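Local coordinates for putative sugar binding protein (Bacteroides vulgatus ATCC 8482, PDB 3KEZ) that probably binds sugars at the bacterial cell surface as a calcium-containing, SusD-family component of the outer membrane, at residues Tyr291-Lys296 / Glu387-Leu392; Asp49-Asp54 / Tyr68-Thr73. One frame throughout, in Å; residues are numbered along the deposited sequence.

Interaction 1. Residues Tyr291-Lys296 / Glu387-Leu392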
ATOM      1  N   TYR A 291     -17.057 -11.780  -2.130  1.00 10.45           N
ATOM      2  CA  TYR A 291     -18.105 -11.970  -1.119  1.00 10.26           C
ATOM      3  C   TYR A 291     -18.358 -13.455  -0.836  1.00 10.76           C
ATOM      4  O   TYR A 291     -18.430 -13.868   0.330  1.00 12.18           O
ATOM      5  CB  TYR A 291     -19.386 -11.258  -1.536  1.00 10.01           C
ATOM      6  CG  TYR A 291     -20.511 -11.348  -0.540  1.00  8.04           C
ATOM      7  CD1 TYR A 291     -20.310 -11.039   0.797  1.00 13.53           C
ATOM      8  CD2 TYR A 291     -21.777 -11.766  -0.936  1.00 10.68           C
ATOM      9  CE1 TYR A 291     -21.332 -11.109   1.713  1.00  9.33           C
ATOM     10  CE2 TYR A 291     -22.822 -11.854  -0.021  1.00 12.44           C
ATOM     11  CZ  TYR A 291     -22.593 -11.522   1.291  1.00 16.23           C
ATOM     12  OH  TYR A 291     -23.600 -11.618   2.170  1.00 18.36           O
ATOM     13  N   GLN A 292     -18.458 -14.261  -1.901  1.00 11.56           N
ATOM     14  CA  GLN A 292     -18.662 -15.706  -1.742  1.00 11.50           C
ATOM     15  C   GLN A 292     -17.489 -16.429  -1.062  1.00 14.09           C
ATOM     16  O   GLN A 292     -17.713 -17.279  -0.186  1.00 10.68           O
ATOM     17  CB  GLN A 292     -19.027 -16.342  -3.060  1.00 10.98           C
ATOM     18  CG  GLN A 292     -20.427 -15.871  -3.475  1.00 13.66           C
ATOM     19  CD  GLN A 292     -20.871 -16.380  -4.818  1.00 19.15           C
ATOM     20  OE1 GLN A 292     -20.089 -16.972  -5.582  1.00 23.24           O
ATOM     21  NE2 GLN A 292     -22.136 -16.106  -5.146  1.00 13.09           N
ATOM     22  N   LEU A 293     -16.262 -16.071  -1.425  1.00 13.47           N
ATOM     23  CA  LEU A 293     -15.056 -16.558  -0.724  1.00 12.81           C
ATOM     24  C   LEU A 293     -15.095 -16.200   0.761  1.00 14.94           C
ATOM     25  O   LEU A 293     -14.806 -17.046   1.621  1.00 14.07           O
ATOM     26  CB  LEU A 293     -13.786 -15.986  -1.400  1.00 11.65           C
ATOM     27  CG  LEU A 293     -12.438 -15.704  -0.685  1.00 20.28           C
ATOM     28  CD1 LEU A 293     -11.472 -15.201  -1.699  1.00 30.18           C
ATOM     29  CD2 LEU A 293     -12.487 -14.668   0.402  1.00 29.46           C
ATOM     30  N   LEU A 294     -15.454 -14.945   1.067  1.00 14.12           N
ATOM     31  CA  LEU A 294     -15.381 -14.456   2.438  1.00 14.63           C
ATOM     32  C   LEU A 294     -16.460 -15.141   3.269  1.00 17.48           C
ATOM     33  O   LEU A 294     -16.202 -15.570   4.391  1.00 17.10           O
ATOM     34  CB  LEU A 294     -15.477 -12.920   2.526  1.00 13.07           C
ATOM     35  CG  LEU A 294     -15.157 -12.256   3.879  1.00 16.40           C
ATOM     36  CD1 LEU A 294     -13.750 -12.584   4.370  1.00 10.68           C
ATOM     37  CD2 LEU A 294     -15.389 -10.709   3.873  1.00  9.32           C
ATOM     38  N   LYS A 295     -17.658 -15.289   2.702  1.00 17.77           N
ATOM     39  CA  LYS A 295     -18.743 -15.854   3.467  1.00 20.08           C
ATOM     40  C   LYS A 295     -18.751 -17.384   3.550  1.00 21.43           C
ATOM     41  O   LYS A 295     -19.599 -17.946   4.258  1.00 24.43           O
ATOM     42  CB  LYS A 295     -20.079 -15.297   2.992  1.00 21.27           C
ATOM     43  CG  LYS A 295     -20.638 -15.836   1.709  1.00 23.49           C
ATOM     44  CD  LYS A 295     -21.878 -14.959   1.333  1.00 27.83           C
ATOM     45  CE  LYS A 295     -23.103 -15.759   0.986  1.00 36.37           C
ATOM     46  NZ  LYS A 295     -23.412 -15.776  -0.480  1.00 40.23           N
ATOM     47  N   LYS A 296     -17.812 -18.058   2.882  1.00 19.26           N
ATOM     48  CA  LYS A 296     -17.625 -19.498   3.075  1.00 21.14           C
ATOM     49  C   LYS A 296     -17.588 -19.841   4.574  1.00 21.05           C
ATOM     50  O   LYS A 296     -18.180 -20.840   4.983  1.00 20.36           O
ATOM     51  CB  LYS A 296     -16.376 -20.020   2.371  1.00 23.14           C
ATOM     52  CG  LYS A 296     -16.229 -21.538   2.382  1.00 27.93           C
ATOM     53  N   GLU A 387      -5.683 -16.210   2.525  1.00  8.70           N
ATOM     54  CA  GLU A 387      -5.857 -15.460   3.756  1.00  9.58           C
ATOM     55  C   GLU A 387      -5.561 -13.949   3.582  1.00 11.23           C
ATOM     56  O   GLU A 387      -6.333 -13.093   4.048  1.00 10.38           O
ATOM     57  CB  GLU A 387      -5.001 -16.044   4.863  1.00 10.51           C
ATOM     58  CG  GLU A 387      -5.365 -15.560   6.283  1.00 13.41           C
ATOM     59  CD  GLU A 387      -6.763 -15.947   6.720  1.00 21.61           C
ATOM     60  OE1 GLU A 387      -7.291 -16.976   6.252  1.00 16.64           O
ATOM     61  OE2 GLU A 387      -7.337 -15.220   7.554  1.00 15.88           O
ATOM     62  N   ARG A 388      -4.465 -13.619   2.914  1.00  8.01           N
ATOM     63  CA  ARG A 388      -4.059 -12.222   2.729  1.00  9.30           C
ATOM     64  C   ARG A 388      -5.169 -11.392   2.026  1.00 11.87           C
ATOM     65  O   ARG A 388      -5.439 -10.258   2.404  1.00 10.93           O
ATOM     66  CB  ARG A 388      -2.757 -12.173   1.917  1.00  7.92           C
ATOM     67  CG  ARG A 388      -2.108 -10.809   1.746  1.00  9.88           C
ATOM     68  CD  ARG A 388      -1.038 -10.828   0.637  1.00  9.69           C
ATOM     69  NE  ARG A 388      -0.315  -9.571   0.579  1.00  8.33           N
ATOM     70  CZ  ARG A 388       0.611  -9.189   1.481  1.00 14.33           C
ATOM     71  NH1 ARG A 388       0.963  -9.965   2.503  1.00 14.32           N
ATOM     72  NH2 ARG A 388       1.178  -8.000   1.363  1.00 13.41           N
ATOM     73  N   ARG A 389      -5.785 -11.943   0.991  1.00 12.03           N
ATOM     74  CA  ARG A 389      -6.814 -11.201   0.269  1.00 11.47           C
ATOM     75  C   ARG A 389      -8.043 -10.878   1.153  1.00  9.20           C
ATOM     76  O   ARG A 389      -8.667  -9.834   0.992  1.00  8.28           O
ATOM     77  CB  ARG A 389      -7.221 -11.926  -1.015  1.00 11.95           C
ATOM     78  CG  ARG A 389      -8.102 -13.141  -0.778  1.00 10.63           C
ATOM     79  CD  ARG A 389      -7.983 -14.150  -1.873  1.00 11.63           C
ATOM     80  NE  ARG A 389      -8.824 -13.754  -2.976  1.00  8.58           N
ATOM     81  CZ  ARG A 389      -9.213 -14.549  -3.966  1.00 14.96           C
ATOM     82  NH1 ARG A 389      -8.836 -15.824  -4.014  1.00 13.87           N
ATOM     83  NH2 ARG A 389      -9.979 -14.058  -4.921  1.00  7.70           N
ATOM     84  N   LYS A 390      -8.374 -11.764   2.088  1.00  9.25           N
ATOM     85  CA  LYS A 390      -9.458 -11.500   3.031  1.00 11.64           C
ATOM     86  C   LYS A 390      -9.047 -10.417   3.973  1.00  9.68           C
ATOM     87  O   LYS A 390      -9.825  -9.485   4.215  1.00  9.64           O
ATOM     88  CB  LYS A 390      -9.880 -12.751   3.804  1.00 13.95           C
ATOM     89  CG  LYS A 390     -10.388 -13.900   2.907  1.00 10.60           C
ATOM     90  CD  LYS A 390     -10.712 -15.174   3.756  1.00  9.98           C
ATOM     91  CE  LYS A 390     -11.000 -16.343   2.861  1.00 19.92           C
ATOM     92  NZ  LYS A 390     -10.965 -17.593   3.628  1.00 24.38           N
ATOM     93  N   GLU A 391      -7.801 -10.474   4.449  1.00  8.89           N
ATOM     94  CA  GLU A 391      -7.320  -9.477   5.406  1.00  8.13           C
ATOM     95  C   GLU A 391      -7.114  -8.071   4.823  1.00 10.13           C
ATOM     96  O   GLU A 391      -7.411  -7.085   5.486  1.00  8.64           O
ATOM     97  CB  GLU A 391      -6.021  -9.961   6.062  1.00 11.44           C
ATOM     98  CG  GLU A 391      -5.593  -9.063   7.181  1.00  6.57           C
ATOM     99  CD  GLU A 391      -6.628  -8.998   8.283  1.00 14.83           C
ATOM    100  OE1 GLU A 391      -7.093 -10.085   8.720  1.00 11.68           O
ATOM    101  OE2 GLU A 391      -6.973  -7.875   8.721  1.00  7.89           O
ATOM    102  N   LEU A 392      -6.631  -7.966   3.584  1.00  8.82           N
ATOM    103  CA  LEU A 392      -6.160  -6.702   3.051  1.00  8.58           C
ATOM    104  C   LEU A 392      -7.049  -6.091   1.952  1.00  8.81           C
ATOM    105  O   LEU A 392      -6.655  -5.155   1.289  1.00 10.98           O
ATOM    106  CB  LEU A 392      -4.722  -6.853   2.567  1.00  8.74           C
ATOM    107  CG  LEU A 392      -3.677  -7.242   3.647  1.00  8.78           C
ATOM    108  CD1 LEU A 392      -2.251  -7.208   3.035  1.00  8.21           C
ATOM    109  CD2 LEU A 392      -3.724  -6.286   4.839  1.00  8.19           C
TER
HETATM  110  O   HOH W   1     -13.024 -18.839   1.624  1.00 31.40           O

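Interaction 2. Residues Asp49-Asp54 / Tyr68-Thr73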
ATOM      1  N   ASP A  49      -6.545  -2.663  -5.826  1.00 10.04           N
ATOM      2  CA  ASP A  49      -7.796  -3.377  -5.553  1.00 11.10           C
ATOM      3  C   ASP A  49      -8.671  -3.485  -6.817  1.00 10.95           C
ATOM      4  O   ASP A  49      -9.078  -4.599  -7.200  1.00  9.27           O
ATOM      5  CB  ASP A  49      -8.588  -2.697  -4.420  1.00 12.55           C
ATOM      6  CG  ASP A  49      -7.972  -2.931  -3.037  1.00 11.91           C
ATOM      7  OD1 ASP A  49      -7.966  -4.082  -2.543  1.00 15.54           O
ATOM      8  OD2 ASP A  49      -7.532  -1.960  -2.410  1.00 13.81           O
ATOM      9  N   VAL A  50      -8.935  -2.355  -7.488  1.00  8.82           N
ATOM     10  CA  VAL A  50      -9.888  -2.379  -8.602  1.00 10.27           C
ATOM     11  C   VAL A  50      -9.287  -2.937  -9.881  1.00  9.97           C
ATOM     12  O   VAL A  50     -10.016  -3.244 -10.792  1.00  9.32           O
ATOM     13  CB  VAL A  50     -10.548  -1.041  -8.883  1.00  6.84           C
ATOM     14  CG1 VAL A  50     -11.229  -0.558  -7.602  1.00 10.13           C
ATOM     15  CG2 VAL A  50      -9.532  -0.011  -9.413  1.00 11.94           C
ATOM     16  N   THR A  51      -7.962  -3.042  -9.941  1.00  8.84           N
ATOM     17  CA  THR A  51      -7.312  -3.775 -11.017  1.00 10.24           C
ATOM     18  C   THR A  51      -7.159  -5.293 -10.720  1.00  9.64           C
ATOM     19  O   THR A  51      -6.590  -6.043 -11.528  1.00 10.14           O
ATOM     20  CB  THR A  51      -5.913  -3.198 -11.286  1.00 12.04           C
ATOM     21  OG1 THR A  51      -5.132  -3.357 -10.099  1.00 10.43           O
ATOM     22  CG2 THR A  51      -5.963  -1.723 -11.769  1.00  6.28           C
ATOM     23  N   GLY A  52      -7.654  -5.741  -9.560  1.00  9.95           N
ATOM     24  CA  GLY A  52      -7.703  -7.147  -9.201  1.00 11.96           C
ATOM     25  C   GLY A  52      -9.007  -7.859  -9.506  1.00 11.39           C
ATOM     26  O   GLY A  52      -9.773  -7.471 -10.408  1.00 10.72           O
ATOM     27  N   ASP A  53      -9.238  -8.916  -8.737  1.00 13.29           N
ATOM     28  CA  ASP A  53     -10.418  -9.766  -8.832  1.00 13.13           C
ATOM     29  C   ASP A  53     -11.425  -9.671  -7.672  1.00 10.43           C
ATOM     30  O   ASP A  53     -12.503 -10.275  -7.775  1.00 13.66           O
ATOM     31  CB  ASP A  53      -9.997 -11.250  -9.027  1.00 12.32           C
ATOM     32  CG  ASP A  53      -9.069 -11.761  -7.946  1.00 13.15           C
ATOM     33  OD1 ASP A  53      -8.470 -10.949  -7.221  1.00 13.94           O
ATOM     34  OD2 ASP A  53      -8.882 -12.999  -7.867  1.00 14.52           O
ATOM     35  N   ASP A  54     -11.085  -8.919  -6.616  1.00 10.86           N
ATOM     36  CA  ASP A  54     -11.848  -8.938  -5.353  1.00  9.30           C
ATOM     37  C   ASP A  54     -12.671  -7.676  -5.109  1.00  8.83           C
ATOM     38  O   ASP A  54     -13.641  -7.706  -4.346  1.00 10.23           O
ATOM     39  CB  ASP A  54     -10.943  -9.236  -4.181  1.00  8.00           C
ATOM     40  CG  ASP A  54     -10.426 -10.662  -4.168  1.00  9.96           C
ATOM     41  OD1 ASP A  54     -11.010 -11.527  -4.856  1.00 10.70           O
ATOM     42  OD2 ASP A  54      -9.467 -10.948  -3.380  1.00 11.38           O
ATOM     43  N   TYR A  68     -10.418  -0.031 -13.226  1.00 13.52           N
ATOM     44  CA  TYR A  68     -11.079  -1.371 -13.264  1.00 12.05           C
ATOM     45  C   TYR A  68     -11.188  -1.921 -14.701  1.00 12.06           C
ATOM     46  O   TYR A  68     -10.949  -3.120 -14.951  1.00 13.24           O
ATOM     47  CB  TYR A  68     -12.469  -1.299 -12.592  1.00 10.61           C
ATOM     48  CG  TYR A  68     -13.386  -2.442 -12.906  1.00  6.76           C
ATOM     49  CD1 TYR A  68     -13.123  -3.708 -12.437  1.00  8.69           C
ATOM     50  CD2 TYR A  68     -14.545  -2.254 -13.669  1.00  8.56           C
ATOM     51  CE1 TYR A  68     -13.959  -4.785 -12.750  1.00 10.07           C
ATOM     52  CE2 TYR A  68     -15.390  -3.317 -13.973  1.00 10.71           C
ATOM     53  CZ  TYR A  68     -15.085  -4.577 -13.529  1.00 11.79           C
ATOM     54  OH  TYR A  68     -15.915  -5.654 -13.819  1.00 11.91           O
ATOM     55  N   ARG A  69     -11.556  -1.057 -15.640  1.00  8.21           N
ATOM     56  CA  ARG A  69     -11.771  -1.455 -17.015  1.00 11.33           C
ATOM     57  C   ARG A  69     -10.491  -1.490 -17.859  1.00 11.54           C
ATOM     58  O   ARG A  69     -10.548  -1.862 -19.052  1.00 15.36           O
ATOM     59  CB  ARG A  69     -12.808  -0.529 -17.699  1.00 12.07           C
ATOM     60  CG  ARG A  69     -14.209  -0.696 -17.177  1.00 18.63           C
ATOM     61  CD  ARG A  69     -15.236   0.199 -17.830  1.00 21.04           C
ATOM     62  NE  ARG A  69     -15.206   0.101 -19.288  1.00 26.49           N
ATOM     63  CZ  ARG A  69     -15.122   1.119 -20.147  1.00 30.97           C
ATOM     64  NH1 ARG A  69     -15.083   2.381 -19.739  1.00 27.01           N
ATOM     65  NH2 ARG A  69     -15.092   0.866 -21.456  1.00 40.87           N
ATOM     66  N   PHE A  70      -9.367  -1.108 -17.260  1.00 11.66           N
ATOM     67  CA  PHE A  70      -8.122  -0.889 -17.973  1.00 13.24           C
ATOM     68  C   PHE A  70      -8.358  -0.076 -19.234  1.00 14.01           C
ATOM     69  O   PHE A  70      -7.988  -0.490 -20.334  1.00 16.25           O
ATOM     70  CB  PHE A  70      -7.470  -2.228 -18.316  1.00 10.73           C
ATOM     71  CG  PHE A  70      -7.144  -3.026 -17.128  1.00 11.33           C
ATOM     72  CD1 PHE A  70      -5.977  -2.773 -16.413  1.00 12.94           C
ATOM     73  CD2 PHE A  70      -8.010  -4.018 -16.678  1.00 10.29           C
ATOM     74  CE1 PHE A  70      -5.674  -3.516 -15.308  1.00 13.74           C
ATOM     75  CE2 PHE A  70      -7.716  -4.747 -15.563  1.00  5.88           C
ATOM     76  CZ  PHE A  70      -6.536  -4.509 -14.885  1.00  6.81           C
ATOM     77  N   ASN A  71      -8.984   1.078 -19.060  1.00 13.69           N
ATOM     78  CA  ASN A  71      -9.458   1.884 -20.167  1.00 13.07           C
ATOM     79  C   ASN A  71      -8.542   3.048 -20.505  1.00 14.15           C
ATOM     80  O   ASN A  71      -8.925   3.896 -21.303  1.00 16.32           O
ATOM     81  CB  ASN A  71     -10.854   2.442 -19.820  1.00 12.65           C
ATOM     82  CG  ASN A  71     -11.621   2.883 -21.027  1.00 16.19           C
ATOM     83  OD1 ASN A  71     -11.621   2.196 -22.039  1.00 18.22           O
ATOM     84  ND2 ASN A  71     -12.301   4.035 -20.928  1.00 12.99           N
ATOM     85  N   PHE A  72      -7.363   3.155 -19.901  1.00 13.92           N
ATOM     86  CA  PHE A  72      -6.495   4.311 -20.199  1.00 15.84           C
ATOM     87  C   PHE A  72      -5.629   4.101 -21.435  1.00 16.18           C
ATOM     88  O   PHE A  72      -5.266   2.956 -21.786  1.00 17.69           O
ATOM     89  CB  PHE A  72      -5.588   4.698 -19.021  1.00 16.15           C
ATOM     90  CG  PHE A  72      -6.324   5.290 -17.828  1.00 15.72           C
ATOM     91  CD1 PHE A  72      -7.031   6.466 -17.941  1.00 17.94           C
ATOM     92  CD2 PHE A  72      -6.269   4.667 -16.599  1.00 17.67           C
ATOM     93  CE1 PHE A  72      -7.688   7.017 -16.841  1.00 20.98           C
ATOM     94  CE2 PHE A  72      -6.917   5.211 -15.511  1.00 12.93           C
ATOM     95  CZ  PHE A  72      -7.626   6.388 -15.632  1.00 14.23           C
ATOM     96  N   THR A  73      -5.314   5.216 -22.089  1.00 14.25           N
ATOM     97  CA  THR A  73      -4.435   5.251 -23.254  0.60 13.43           C
ATOM     98  C   THR A  73      -3.269   6.159 -22.936  1.00 13.10           C
ATOM     99  O   THR A  73      -3.298   6.898 -21.949  1.00 12.43           O
ATOM    100  CB  THR A  73      -5.080   5.895 -24.520  0.60 13.21           C
ATOM    101  OG1 THR A  73      -5.155   7.313 -24.343  0.60  3.67           O
ATOM    102  CG2 THR A  73      -6.464   5.329 -24.838  0.60 14.90           C
TER

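Interaction 1. Residues Tyr291-Lys296 / Glu387-Leu392
The end of helix 288-295 meets helix 381-392 where Leu294 and Lys390 bring their CA atoms to 6.6 Å, the two short helical segments lying 10.8 Å apart at closest approach and crossing at -103°. On the 291-296 side Leu293 makes most of the contact, splitting its two methyls between neighbouring residues. Its CD1 sits over the centre of the Arg389 guanidinium, 3.3 Å from CZ, while CD2 presses on the Lys390 chain, tightly at 3.3 Å from CE. A bend at chi3 (-82°) helps to turn one guanidinium face to the methyl. Lys390 instead stays extended beyond CG, offering Leu293 its methylene flank and passing antiparallel to Leu294, whose CD1 rests 3.9 Å from Lys390 CG. Lys390 NZ donates to a water at 3.1 Å; that water lies 2.5 Å from Leu293 O, shorter than usual, so the second leg is doubtful. Arg389 also forms salt bridges to Asp386 and Asp54. On other sides of helix 381-392, Glu387 and Glu391 pack against helices 337-350 and 354-368, both pairing with Arg302, whereas Tyr291, Gln292 and Lys295 of helix 288-295 meet the loop bearing Val414, Asp416 and Ile419.

Interaction 2. Residues Asp49-Asp54 / Tyr68-Thr73
The carbonyl O of Thr51, just past the end of helix 43-50, is met by two groups: it has a hydrogen-bond partner in Tyr431 OH, and the edge of the Phe70 ring points at it, CZ of Phe70 being 3.7 Å from Thr51 O. The Thr51 and Phe70 side chains cross at about a right angle, with Thr51 CB 3.9 Å from Phe70 CZ, and Thr51 OG1 bonds back to Tyr47 O. One residue earlier, Val50 O meets a second aromatic residue, Tyr68. The backbone comes closest: Tyr68 CA lies 3.3 Å from Val50 O in a CA-H...O contact with an angle of 151° at the hydrogen. Tyr68 CB follows at 3.6 Å from the same oxygen, and the ring adds its edge, CD1 standing 3.5 Å from Val50 O and the oxygen lying in the ring plane. With CG anti to the backbone N (chi1 163°), the ring lies where its CD1 edge can meet Val50 O. Aliphatic packing backs up this approach, Val50 CB and Tyr68 CB being 4.2 Å apart, and the phenol OH is hydrogen-bonded to His424. Both ends that meet here are helix terminations. Gly52 N bonds to Asp49 O (3.0 Å) as the chain leaves helix 43-50, while Phe70, with a positive phi of 46°, ends helix 65-68 in a Schellman motif. The contact therefore joins two helix exits within the N-terminal part of the chain. Strand 284-286 covers Val50 through Met284, strand 55-57 lies against Tyr68 through Gln56 and Ala57, and Arg411, from a loop, packs on Phe70 and hydrogen-bonds Tyr68 O.

In the fold
The two interactions lie about 19 Å apart, centre to centre, and follow one another in sequence: interaction 2 closes a short excursion between helices 43-50 and 65-68, whereas interaction 1 brings together helices separated by some 90 residues. They fall in different family regions, the N-terminal starch-binding-associated one and the C-terminal SusD one. Arg389 joins them directly, its NH2 forming salt bridges to Asp54 OD1 (2.7 Å) and Asp53 OD2 (3.3 Å). A second connection runs through Thr287, which precedes helix 288-295 and shares backbone hydrogen bonds with Asp54. Polar links thus tie the two sequence regions together, away from the calcium site.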